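Local coordinates for protein putative NAD(P)H-flavin oxidoreductase (Streptococcus pyogenes serotype M1, PDB 2HAY) that binds flavin mononucleotide and, as a member of the nitroreductase family, probably uses it to pass electrons from NAD(P)H to an acceptor, at residues B[32-37]-B[160-165]; B[125-128]-B[133-136]; B[65-70]-B[181-186]. One frame throughout, in Å; residues are numbered along the deposited sequence. Where two conformers were deposited one is given.

Interaction 1: residues B[32-37]-B[160-165]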
loop_
_atom_site.group_PDB
_atom_site.type_symbol
_atom_site.label_atom_id
_atom_site.label_comp_id
_atom_site.label_asym_id
_atom_site.label_seq_id
_atom_site.Cartn_x
_atom_site.Cartn_y
_atom_site.Cartn_z
ATOM N N ASP B 32 -3.810 -4.273 24.640
ATOM C CA ASP B 32 -3.367 -2.894 24.451
ATOM C C ASP B 32 -1.974 -2.801 23.823
ATOM O O ASP B 32 -1.738 -1.944 22.961
ATOM C CB ASP B 32 -3.345 -2.146 25.792
ATOM C CG ASP B 32 -4.740 -1.884 26.357
ATOM O OD1 ASP B 32 -4.813 -1.625 27.577
ATOM O OD2 ASP B 32 -5.744 -1.920 25.602
ATOM N N GLU B 33 -1.067 -3.663 24.253
ATOM C CA GLU B 33 0.301 -3.656 23.741
ATOM C C GLU B 33 0.368 -4.065 22.264
ATOM O O GLU B 33 1.111 -3.475 21.485
ATOM C CB GLU B 33 1.202 -4.538 24.604
ATOM C CG GLU B 33 1.015 -4.314 26.099
ATOM C CD GLU B 33 -0.130 -5.145 26.695
ATOM O OE1 GLU B 33 -0.028 -6.388 26.712
ATOM O OE2 GLU B 33 -1.115 -4.559 27.170
ATOM N N ASP B 34 -0.425 -5.062 21.883
ATOM C CA ASP B 34 -0.445 -5.527 20.510
ATOM C C ASP B 34 -1.081 -4.494 19.581
ATOM O O ASP B 34 -0.545 -4.260 18.514
ATOM C CB ASP B 34 -1.137 -6.878 20.385
ATOM C CG ASP B 34 -0.284 -8.040 20.923
ATOM O OD1 ASP B 34 0.838 -7.810 21.418
ATOM O OD2 ASP B 34 -0.744 -9.198 20.858
ATOM N N LEU B 35 -2.196 -3.880 19.990
ATOM C CA LEU B 35 -2.816 -2.830 19.202
ATOM C C LEU B 35 -1.871 -1.624 19.025
ATOM O O LEU B 35 -1.754 -1.080 17.936
ATOM C CB LEU B 35 -4.174 -2.404 19.820
ATOM C CG LEU B 35 -4.975 -1.363 19.024
ATOM C CD1 LEU B 35 -5.588 -2.030 17.778
ATOM C CD2 LEU B 35 -6.068 -0.670 19.890
ATOM N N ALA B 36 -1.212 -1.215 20.109
ATOM C CA ALA B 36 -0.263 -0.116 20.060
ATOM C C ALA B 36 0.883 -0.367 19.049
ATOM O O ALA B 36 1.221 0.514 18.256
ATOM C CB ALA B 36 0.283 0.179 21.453
ATOM N N LEU B 37 1.468 -1.559 19.070
ATOM C CA LEU B 37 2.511 -1.922 18.112
ATOM C C LEU B 37 1.997 -1.883 16.683
ATOM O O LEU B 37 2.690 -1.367 15.812
ATOM C CB LEU B 37 3.110 -3.290 18.424
ATOM C CG LEU B 37 4.324 -3.733 17.602
ATOM C CD1 LEU B 37 5.480 -2.734 17.703
ATOM C CD2 LEU B 37 4.765 -5.099 18.129
ATOM N N ALA B 160 0.228 -10.222 11.714
ATOM C CA ALA B 160 0.505 -11.609 11.379
ATOM C C ALA B 160 1.626 -12.195 12.251
ATOM O O ALA B 160 1.488 -13.295 12.762
ATOM C CB ALA B 160 0.844 -11.745 9.907
ATOM N N LEU B 161 2.702 -11.427 12.436
ATOM C CA LEU B 161 3.837 -11.788 13.293
ATOM C C LEU B 161 3.428 -11.960 14.761
ATOM O O LEU B 161 4.053 -12.711 15.517
ATOM C CB LEU B 161 4.950 -10.743 13.170
ATOM C CG LEU B 161 5.722 -10.764 11.860
ATOM C CD1 LEU B 161 6.398 -9.401 11.601
ATOM C CD2 LEU B 161 6.766 -11.900 11.778
ATOM N N LEU B 162 2.346 -11.283 15.126
ATOM C CA LEU B 162 1.782 -11.351 16.448
ATOM C C LEU B 162 0.735 -12.471 16.585
ATOM O O LEU B 162 0.286 -12.767 17.685
ATOM C CB LEU B 162 1.176 -9.984 16.783
ATOM C CG LEU B 162 2.178 -8.866 17.116
ATOM C CD1 LEU B 162 1.394 -7.581 17.381
ATOM C CD2 LEU B 162 3.077 -9.237 18.337
ATOM N N GLY B 163 0.365 -13.104 15.477
ATOM C CA GLY B 163 -0.698 -14.120 15.494
ATOM C C GLY B 163 -2.094 -13.544 15.440
ATOM O O GLY B 163 -3.063 -14.238 15.689
ATOM N N ILE B 164 -2.192 -12.256 15.096
ATOM C CA ILE B 164 -3.454 -11.551 15.034
ATOM C C ILE B 164 -3.946 -11.625 13.587
ATOM O O ILE B 164 -3.208 -11.311 12.655
ATOM C CB ILE B 164 -3.295 -10.084 15.530
ATOM C CG1 ILE B 164 -2.970 -10.082 17.028
ATOM C CG2 ILE B 164 -4.533 -9.231 15.190
ATOM C CD1 ILE B 164 -2.527 -8.721 17.551
ATOM N N ASP B 165 -5.178 -12.097 13.431
ATOM C CA ASP B 165 -5.847 -12.119 12.158
ATOM C C ASP B 165 -6.420 -10.753 11.745
ATOM O O ASP B 165 -6.758 -9.891 12.563
ATOM C CB ASP B 165 -6.938 -13.171 12.154
ATOM C CG ASP B 165 -6.369 -14.561 12.080
ATOM O OD1 ASP B 165 -5.661 -14.851 11.090
ATOM O OD2 ASP B 165 -6.572 -15.330 13.026
HETATM O O HOH W 1 -1.582 -11.574 19.666
#

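Interaction 2: residues B[125-128]-B[133-136]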
loop_
_atom_site.group_PDB
_atom_site.type_symbol
_atom_site.label_atom_id
_atom_site.label_comp_id
_atom_site.label_asym_id
_atom_site.label_seq_id
_atom_site.Cartn_x
_atom_site.Cartn_y
_atom_site.Cartn_z
ATOM N N SER B 125 6.512 20.281 -10.210
ATOM C CA SER B 125 6.679 19.527 -11.455
ATOM C C SER B 125 6.304 18.075 -11.255
ATOM O O SER B 125 5.785 17.448 -12.174
ATOM C CB SER B 125 8.088 19.655 -12.050
ATOM O OG SER B 125 9.064 19.183 -11.144
ATOM N N PHE B 126 6.558 17.555 -10.056
ATOM C CA PHE B 126 6.158 16.199 -9.696
ATOM C C PHE B 126 4.640 16.005 -9.847
ATOM O O PHE B 126 4.198 15.023 -10.442
ATOM C CB PHE B 126 6.606 15.855 -8.273
ATOM C CG PHE B 126 6.075 14.533 -7.758
ATOM C CD1 PHE B 126 5.183 14.492 -6.678
ATOM C CD2 PHE B 126 6.485 13.320 -8.342
ATOM C CE1 PHE B 126 4.704 13.248 -6.188
ATOM C CE2 PHE B 126 6.018 12.087 -7.879
ATOM C CZ PHE B 126 5.135 12.036 -6.807
ATOM N N GLN B 127 3.842 16.936 -9.329
ATOM C CA GLN B 127 2.377 16.822 -9.441
ATOM C C GLN B 127 1.817 17.202 -10.811
ATOM O O GLN B 127 0.810 16.658 -11.235
ATOM C CB GLN B 127 1.684 17.637 -8.350
ATOM C CG GLN B 127 1.927 17.096 -6.920
ATOM C CD GLN B 127 0.960 17.684 -5.907
ATOM O OE1 GLN B 127 0.330 18.708 -6.164
ATOM N NE2 GLN B 127 0.831 17.036 -4.759
ATOM N N LYS B 128 2.459 18.138 -11.499
ATOM C CA LYS B 128 1.965 18.605 -12.788
ATOM C C LYS B 128 2.426 17.711 -13.942
ATOM O O LYS B 128 1.648 17.432 -14.854
ATOM C CB LYS B 128 2.405 20.048 -13.064
ATOM C CG LYS B 128 1.762 21.088 -12.186
ATOM C CD LYS B 128 2.035 22.506 -12.681
ATOM C CE LYS B 128 1.065 23.467 -11.979
ATOM N NZ LYS B 128 1.572 24.860 -11.965
HETATM N N MSE B 133 -1.433 15.338 -11.839
HETATM C CA MSE B 133 -2.509 15.352 -10.853
HETATM C C MSE B 133 -2.691 16.690 -10.101
HETATM O O MSE B 133 -3.634 16.837 -9.366
HETATM C CB MSE B 133 -2.324 14.199 -9.844
HETATM C CG MSE B 133 -1.028 14.305 -9.043
HETATM SE SE MSE B 133 -0.854 12.899 -7.692
HETATM C CE MSE B 133 0.682 13.566 -6.779
ATOM N N ALA B 134 -1.783 17.642 -10.274
ATOM C CA ALA B 134 -1.871 18.925 -9.590
ATOM C C ALA B 134 -3.276 19.520 -9.610
ATOM O O ALA B 134 -3.685 20.130 -8.634
ATOM C CB ALA B 134 -0.892 19.925 -10.205
ATOM N N ASP B 135 -4.003 19.366 -10.722
ATOM C CA ASP B 135 -5.261 20.109 -10.889
ATOM C C ASP B 135 -6.476 19.188 -10.901
ATOM O O ASP B 135 -7.541 19.524 -11.420
ATOM C CB ASP B 135 -5.195 21.008 -12.122
ATOM C CG ASP B 135 -4.347 22.245 -11.886
ATOM O OD1 ASP B 135 -4.260 22.729 -10.726
ATOM O OD2 ASP B 135 -3.779 22.752 -12.861
ATOM N N ASN B 136 -6.290 18.032 -10.280
ATOM C CA ASN B 136 -7.231 16.941 -10.345
ATOM C C ASN B 136 -7.474 16.378 -8.943
ATOM O O ASN B 136 -6.828 15.416 -8.550
ATOM C CB ASN B 136 -6.635 15.858 -11.255
ATOM C CG ASN B 136 -7.591 14.726 -11.519
ATOM O OD1 ASN B 136 -8.494 14.459 -10.740
ATOM N ND2 ASN B 136 -7.391 14.049 -12.632
#

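Interaction 3: residues B[65-70]-B[181-186]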
loop_
_atom_site.group_PDB
_atom_site.type_symbol
_atom_site.label_atom_id
_atom_site.label_comp_id
_atom_site.label_asym_id
_atom_site.label_seq_id
_atom_site.Cartn_x
_atom_site.Cartn_y
_atom_site.Cartn_z
ATOM N N LYS B 65 -20.480 1.546 14.046
ATOM C CA LYS B 65 -20.357 0.274 13.335
ATOM C C LYS B 65 -21.718 -0.218 12.786
ATOM O O LYS B 65 -21.805 -0.606 11.607
ATOM C CB LYS B 65 -19.721 -0.796 14.219
ATOM C CG LYS B 65 -18.294 -0.514 14.628
ATOM C CD LYS B 65 -17.553 -1.808 14.872
ATOM C CE LYS B 65 -16.491 -1.627 15.899
ATOM N NZ LYS B 65 -17.125 -1.631 17.231
ATOM N N GLU B 66 -22.750 -0.178 13.634
ATOM C CA GLU B 66 -24.107 -0.599 13.269
ATOM C C GLU B 66 -24.666 0.224 12.091
ATOM O O GLU B 66 -25.279 -0.325 11.173
ATOM C CB GLU B 66 -25.052 -0.549 14.496
ATOM C CG GLU B 66 -24.787 -1.630 15.595
ATOM C CD GLU B 66 -25.588 -1.433 16.909
ATOM O OE1 GLU B 66 -26.598 -0.685 16.938
ATOM O OE2 GLU B 66 -25.209 -2.049 17.938
ATOM N N GLU B 67 -24.432 1.533 12.117
ATOM C CA GLU B 67 -24.808 2.433 11.027
ATOM C C GLU B 67 -24.055 2.204 9.710
ATOM O O GLU B 67 -24.629 2.356 8.638
ATOM C CB GLU B 67 -24.649 3.878 11.471
ATOM C CG GLU B 67 -25.490 4.823 10.693
ATOM C CD GLU B 67 -25.525 6.227 11.299
ATOM O OE1 GLU B 67 -25.028 6.418 12.440
ATOM O OE2 GLU B 67 -26.058 7.125 10.606
ATOM N N ILE B 68 -22.778 1.835 9.790
ATOM C CA ILE B 68 -21.966 1.563 8.596
ATOM C C ILE B 68 -22.438 0.281 7.902
ATOM O O ILE B 68 -22.498 0.205 6.677
ATOM C CB ILE B 68 -20.438 1.513 8.952
ATOM C CG1 ILE B 68 -19.894 2.939 9.141
ATOM C CG2 ILE B 68 -19.618 0.747 7.903
ATOM C CD1 ILE B 68 -18.501 2.975 9.784
ATOM N N LYS B 69 -22.831 -0.698 8.712
ATOM C CA LYS B 69 -23.089 -2.079 8.271
ATOM C C LYS B 69 -23.986 -2.315 7.013
ATOM O O LYS B 69 -23.598 -3.107 6.151
ATOM C CB LYS B 69 -23.575 -2.903 9.470
ATOM C CG LYS B 69 -23.088 -4.340 9.519
ATOM C CD LYS B 69 -23.608 -5.038 10.790
ATOM C CE LYS B 69 -22.591 -4.967 11.944
ATOM N NZ LYS B 69 -23.192 -5.515 13.212
ATOM N N PRO B 70 -25.172 -1.656 6.904
ATOM C CA PRO B 70 -25.992 -1.840 5.690
ATOM C C PRO B 70 -25.337 -1.392 4.377
ATOM O O PRO B 70 -25.813 -1.764 3.300
ATOM C CB PRO B 70 -27.219 -0.946 5.940
ATOM C CG PRO B 70 -27.272 -0.744 7.393
ATOM C CD PRO B 70 -25.839 -0.757 7.864
ATOM N N LEU B 181 -19.455 9.076 8.854
ATOM C CA LEU B 181 -18.296 9.474 9.645
ATOM C C LEU B 181 -18.256 10.968 9.896
ATOM O O LEU B 181 -17.961 11.397 11.005
ATOM C CB LEU B 181 -16.983 9.029 8.997
ATOM C CG LEU B 181 -16.706 7.530 8.871
ATOM C CD1 LEU B 181 -15.291 7.304 8.302
ATOM C CD2 LEU B 181 -16.901 6.837 10.199
ATOM N N ALA B 182 -18.548 11.756 8.868
ATOM C CA ALA B 182 -18.666 13.210 9.053
ATOM C C ALA B 182 -19.813 13.569 10.005
ATOM O O ALA B 182 -19.665 14.436 10.862
ATOM C CB ALA B 182 -18.828 13.908 7.724
ATOM N N LYS B 183 -20.941 12.875 9.865
ATOM C CA LYS B 183 -22.114 13.135 10.691
ATOM C C LYS B 183 -21.744 12.960 12.180
ATOM O O LYS B 183 -22.163 13.742 13.029
ATOM C CB LYS B 183 -23.257 12.208 10.262
ATOM C CG LYS B 183 -24.522 12.298 11.107
ATOM C CD LYS B 183 -25.014 10.907 11.507
ATOM C CE LYS B 183 -25.927 10.290 10.481
ATOM N NZ LYS B 183 -27.055 9.621 11.197
ATOM N N HIS B 184 -20.896 11.974 12.476
ATOM C CA HIS B 184 -20.444 11.765 13.849
ATOM C C HIS B 184 -19.172 12.531 14.252
ATOM O O HIS B 184 -18.636 12.293 15.328
ATOM C CB HIS B 184 -20.314 10.265 14.153
ATOM C CG HIS B 184 -21.630 9.563 14.254
ATOM N ND1 HIS B 184 -22.330 9.458 15.435
ATOM C CD2 HIS B 184 -22.380 8.940 13.317
ATOM C CE1 HIS B 184 -23.451 8.791 15.222
ATOM N NE2 HIS B 184 -23.510 8.472 13.943
ATOM N N ASN B 185 -18.711 13.451 13.406
ATOM C CA ASN B 185 -17.476 14.210 13.665
ATOM C C ASN B 185 -16.242 13.319 13.772
ATOM O O ASN B 185 -15.327 13.618 14.539
ATOM C CB ASN B 185 -17.588 15.067 14.947
ATOM C CG ASN B 185 -18.468 16.304 14.772
ATOM O OD1 ASN B 185 -18.654 16.819 13.661
ATOM N ND2 ASN B 185 -18.984 16.811 15.884
ATOM N N VAL B 186 -16.233 12.208 13.035
ATOM C CA VAL B 186 -15.087 11.303 13.043
ATOM C C VAL B 186 -14.042 11.842 12.049
ATOM O O VAL B 186 -12.829 11.779 12.288
ATOM C CB VAL B 186 -15.498 9.828 12.755
ATOM C CG1 VAL B 186 -14.271 8.897 12.714
ATOM C CG2 VAL B 186 -16.462 9.326 13.826
#

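Interaction 1: residues B[32-37]-B[160-165]
Asp34 lays its CB and carboxylate over the methyl ends of Leu162 and Ile164, where the first turns of helix 32-43 pack against the C-terminal end of the long helix 137-162 of the nitroreductase fold. That helix finishes in a Schellman motif at Gly163, which has positive phi; one of the two bonds back into the last turn runs from Gly163 N to Ala160 O, 2.9 Å, and the chain then runs straight into strand 165-169. Leu162, just before the glycine, and Ile164, just after it, both point toward helix 32-43 and meet Asp34. Ile164 CD1 touches Asp34 CB at 3.7 Å, and Leu162 CD1 lies 3.9 Å from Asp34 CG. Asp34 CG stands anti to its own carbonyl carbon (chi1 -74°), which carries the carboxylate out across these methyls. One turn on, Leu37 extends the apolar patch, its CD2 4.3 Å from Leu162 CD1, and it also rests on Thr158 of the long helix. Ile164 is backed by Ile30 and Tyr202, while His9 of the second subunit packs on Asp34, Leu37 and Leu162, so the contact sits at the dimer interface. The polar link is indirect: a single water donates to both segments, at 2.8 Å to Asp34 OD2 and 3.0 Å to the carbonyl O of Leu162.

Interaction 2: residues B[125-128]-B[133-136]
The turn that joins helix 116-130 to helix 137-162 folds back on the helix it has just left, and Gln127 and Ala134 bring their backbones closest. The carbonyl O of Gln127 lies in a wider, pi-type turn and accepts two N-H groups from beyond the helix end. The N of Met133, a selenomethionine, lies 2.7 Å from Gln127 O, nearly in line with the C=O bond at 172°; Ala134 N, at 2.9 Å from Gln127 O, comes from above the carbonyl plane. Beside these bonds, Ala134 CB presses on Lys128 CG at 3.5 Å and on Gln127 CB at 3.9 Å. The Met133 side chain, with CG between the backbone N and the carbonyl carbon (chi1 62°) and extended beyond, runs obliquely across Gln127 and Phe126. Met133 CE meets Gln127 CG at 3.7 Å. Met133 CE also lies 4.1 Å from Phe126 CE1. The polar ends turn elsewhere: Gln127 NE2 to Ala94 O, Lys128 NZ to Glu124. Phe126 also packs on Glu170 of the second subunit. Residues Met133 to Asn136 form a type I beta turn, and Asn136 follows as the N-cap of helix 137-162, its OD1 accepting from Ala139 N.

Interaction 3: residues B[65-70]-B[181-186]
Glu67 reaches from helix 62-68 to the C-terminal end of helix 174-183, two helices of the alpha-beta nitroreductase fold, and its carboxylate takes one partner on each oxygen. The charged interaction is a salt bridge: Lys183 NZ lies 2.8 Å from Glu67 OE2, which receives it on its syn lone pair. Glu67 sets its CG anti to the backbone N (chi1 -157°) and stays extended beyond it, spanning the gap, whereas the lysine chain is bent at several bonds and curls round to bring its ammonium group there. Lys183 is exposed, so this bridge lies on the solvent side of the contact. A second polar link is the His-carboxylate hydrogen bond. His184 NE2 donates to Glu67 OE1 at 3.0 Å, with an N-H...O angle of 153°; the acceptor sits at the ring edge, near the ring plane, and the ring and carboxylate planes are almost perpendicular, 81° apart. His184 is the first residue past helix 174-183, within the Schellman motif whose C-prime residue is Asn185 (positive phi); Val186 N bonds Leu181 O and Asn185 N bonds Ala182 O. Apolar packing closes the buried side, where Ile68 also rests on Leu79 and Met197, and Leu181 on Leu87 and Ile194 of the central sheet. Across the two helices the methyls Ile68 CD1 and Leu181 CD2 stand 4.2 Å apart.

The three contacts are separate, with no atoms touching between them. Interactions 1 and 3 are the closest pair, their nearest atoms about 11 Å apart and their segments alternating along the chain. Interaction 2 falls between the paired segments of both others; its centre is about 38 Å from that of interaction 1, on the opposite side of the chain's centre, yet helix 137-162 follows it and ends in interaction 1. None of the three forms the flavin site: the Phe126 side chain is about 6 Å from a bound FMN, that of Ile68 about 11 Å from one, and that of Ile164 about 9 Å from that of the FMN-binding Arg19. Each has a residue against the second subunit; in interaction 3 it is Val186, on Val223 of that subunit.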